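Carbohydrate deacetylase Agd3 (Neosartorya fumigata, PDB 6NWZ) probably removes acetyl groups from the exopolysaccharide galactosaminogalactan and is required for biofilm formation by this fungus. Local coordinates at residues Val626-Thr631 and Val667-Ser672. Numbering follows the deposited sequence.
Sequences VTVTAT and VQLSGS
Leu-669 reaches out of the loop that joins strands 663-667 and 674-683 and lays its two methyls over the valine-lined face of strand 622-629, which pairs antiparallel with strands 613-618 and 674-683. CD1 does most of the work. It lies 3.6 Å from Ala-630 CB and equally close to the backbone carbon Thr-629 C, so one methyl covers the chain just where the strand gives way to loop. Both leucine methyls also meet Val-628 CG1, CD1 at 3.9 Å and CD2 at 4.0 Å, and the valine and leucine side chains meet at a slant. With Leu-669 CG anti to its carbonyl carbon (chi1 -62°) and the chain then extended (chi2 -173°), CD1 is carried outward to the strand.

At the end of strand 663-667, where the loop begins, the fit is looser: Val-628 and Val-667 approach tip to tip, meeting most closely through one methyl of each. Val-641 of strand 639-643 packs on both valines, while Val-674 touches Val-667 and Leu-669, so the interior continues past this pair. The opposite face of strand 622-629 is more open to solvent. There Thr-629 turns away from the loop, and its OG1 is hydrogen-bonded to the carbonyl O of Gly-613. Ser-670 and Gly-671 form the exposed bend of the loop. Between the valines, Val-628 CG2 and Val-667 CG2 are 4.2 Å apart.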
ATOM      1  N   VAL A 626     -11.455  26.993  -2.942  1.00 76.80           N
ATOM      2  CA  VAL A 626     -12.068  25.708  -2.631  1.00 61.30           C
ATOM      3  C   VAL A 626     -12.700  25.789  -1.247  1.00 59.02           C
ATOM      4  O   VAL A 626     -12.312  26.604  -0.409  1.00 51.29           O
ATOM      5  CB  VAL A 626     -11.062  24.537  -2.686  1.00 51.28           C
ATOM      6  CG1 VAL A 626     -10.587  24.312  -4.105  1.00 51.45           C
ATOM      7  CG2 VAL A 626      -9.882  24.809  -1.768  1.00 46.99           C
ATOM      8  N   THR A 627     -13.683  24.919  -1.013  1.00 62.02           N
ATOM      9  CA  THR A 627     -14.390  24.850   0.259  1.00 61.78           C
ATOM     10  C   THR A 627     -14.506  23.396   0.689  1.00 66.59           C
ATOM     11  O   THR A 627     -14.955  22.547  -0.088  1.00 69.29           O
ATOM     12  CB  THR A 627     -15.785  25.484   0.165  1.00 62.11           C
ATOM     13  OG1 THR A 627     -15.657  26.876  -0.152  1.00 60.75           O
ATOM     14  CG2 THR A 627     -16.536  25.335   1.482  1.00 55.94           C
ATOM     15  N   VAL A 628     -14.102  23.118   1.926  1.00 63.44           N
ATOM     16  CA  VAL A 628     -14.144  21.778   2.498  1.00 56.29           C
ATOM     17  C   VAL A 628     -15.421  21.641   3.310  1.00 56.32           C
ATOM     18  O   VAL A 628     -15.750  22.522   4.115  1.00 69.47           O
ATOM     19  CB  VAL A 628     -12.914  21.510   3.380  1.00 57.50           C
ATOM     20  CG1 VAL A 628     -12.988  20.116   3.970  1.00 51.57           C
ATOM     21  CG2 VAL A 628     -11.641  21.698   2.583  1.00 51.74           C
ATOM     22  N   THR A 629     -16.132  20.535   3.112  1.00 52.08           N
ATOM     23  CA  THR A 629     -17.383  20.287   3.811  1.00 57.87           C
ATOM     24  C   THR A 629     -17.457  18.823   4.218  1.00 67.01           C
ATOM     25  O   THR A 629     -16.715  17.978   3.714  1.00 75.00           O
ATOM     26  CB  THR A 629     -18.597  20.634   2.944  1.00 54.16           C
ATOM     27  OG1 THR A 629     -18.451  20.004   1.665  1.00 59.15           O
ATOM     28  CG2 THR A 629     -18.719  22.136   2.758  1.00 55.90           C
ATOM     29  N   ALA A 630     -18.378  18.537   5.131  1.00 68.24           N
ATOM     30  CA  ALA A 630     -18.673  17.178   5.566  1.00 54.83           C
ATOM     31  C   ALA A 630     -20.074  17.182   6.166  1.00 56.19           C
ATOM     32  O   ALA A 630     -20.733  18.222   6.234  1.00 63.50           O
ATOM     33  CB  ALA A 630     -17.627  16.670   6.561  1.00 52.44           C
ATOM     34  N   THR A 631     -20.531  16.005   6.596  1.00 61.45           N
ATOM     35  CA  THR A 631     -21.842  15.891   7.229  1.00 63.37           C
ATOM     36  C   THR A 631     -21.896  16.736   8.497  1.00 69.24           C
ATOM     37  O   THR A 631     -21.199  16.447   9.476  1.00 65.48           O
ATOM     38  CB  THR A 631     -22.171  14.434   7.553  1.00 61.08           C
ATOM     39  OG1 THR A 631     -22.033  13.638   6.370  1.00 63.85           O
ATOM     40  CG2 THR A 631     -23.599  14.318   8.070  1.00 61.96           C
ATOM     41  N   VAL A 667      -7.444  19.561   7.022  1.00 53.09           N
ATOM     42  CA  VAL A 667      -8.414  20.568   7.438  1.00 49.70           C
ATOM     43  C   VAL A 667      -9.323  19.979   8.509  1.00 60.15           C
ATOM     44  O   VAL A 667     -10.074  19.034   8.249  1.00 64.40           O
ATOM     45  CB  VAL A 667      -9.233  21.070   6.242  1.00 46.38           C
ATOM     46  CG1 VAL A 667     -10.087  22.259   6.652  1.00 50.46           C
ATOM     47  CG2 VAL A 667      -8.310  21.428   5.093  1.00 44.84           C
ATOM     48  N   GLN A 668      -9.267  20.552   9.709  1.00 63.26           N
ATOM     49  CA  GLN A 668     -10.082  20.102  10.832  1.00 68.57           C
ATOM     50  C   GLN A 668     -11.413  20.846  10.807  1.00 72.20           C
ATOM     51  O   GLN A 668     -11.468  22.046  11.093  1.00 69.90           O
ATOM     52  CB  GLN A 668      -9.348  20.330  12.152  1.00 66.80           C
ATOM     53  CG  GLN A 668     -10.028  19.692  13.355  1.00 70.56           C
ATOM     54  CD  GLN A 668     -10.186  18.191  13.205  1.00 78.10           C
ATOM     55  OE1 GLN A 668      -9.201  17.455  13.120  1.00 73.98           O
ATOM     56  NE2 GLN A 668     -11.430  17.728  13.165  1.00 93.07           N
ATOM     57  N   LEU A 669     -12.485  20.133  10.467  1.00 65.04           N
ATOM     58  CA  LEU A 669     -13.820  20.711  10.451  1.00 59.99           C
ATOM     59  C   LEU A 669     -14.439  20.631  11.840  1.00 68.04           C
ATOM     60  O   LEU A 669     -14.321  19.612  12.527  1.00 57.70           O
ATOM     61  CB  LEU A 669     -14.712  19.997   9.434  1.00 54.94           C
ATOM     62  CG  LEU A 669     -14.271  20.063   7.970  1.00 52.79           C
ATOM     63  CD1 LEU A 669     -15.327  19.452   7.062  1.00 52.52           C
ATOM     64  CD2 LEU A 669     -13.967  21.495   7.561  1.00 53.66           C
ATOM     65  N   SER A 670     -15.104  21.720  12.248  1.00 70.08           N
ATOM     66  CA  SER A 670     -15.641  21.815  13.601  1.00 63.65           C
ATOM     67  C   SER A 670     -17.055  22.383  13.632  1.00 76.86           C
ATOM     68  O   SER A 670     -17.504  22.835  14.693  1.00 77.84           O
ATOM     69  CB  SER A 670     -14.740  22.680  14.483  1.00 64.72           C
ATOM     70  OG  SER A 670     -13.406  22.207  14.461  1.00 76.08           O
ATOM     71  N   GLY A 671     -17.764  22.382  12.508  1.00 82.19           N
ATOM     72  CA  GLY A 671     -19.104  22.933  12.473  1.00 73.83           C
ATOM     73  C   GLY A 671     -19.319  23.869  11.304  1.00 79.12           C
ATOM     74  O   GLY A 671     -20.410  23.919  10.730  1.00 81.02           O
ATOM     75  N   SER A 672     -18.280  24.613  10.943  1.00 90.18           N
ATOM     76  CA  SER A 672     -18.330  25.531   9.822  1.00 87.89           C
ATOM     77  C   SER A 672     -17.442  25.029   8.687  1.00 79.70           C
ATOM     78  O   SER A 672     -16.404  24.406   8.934  1.00 83.48           O
ATOM     79  CB  SER A 672     -17.880  26.938  10.239  1.00 79.13           C
TER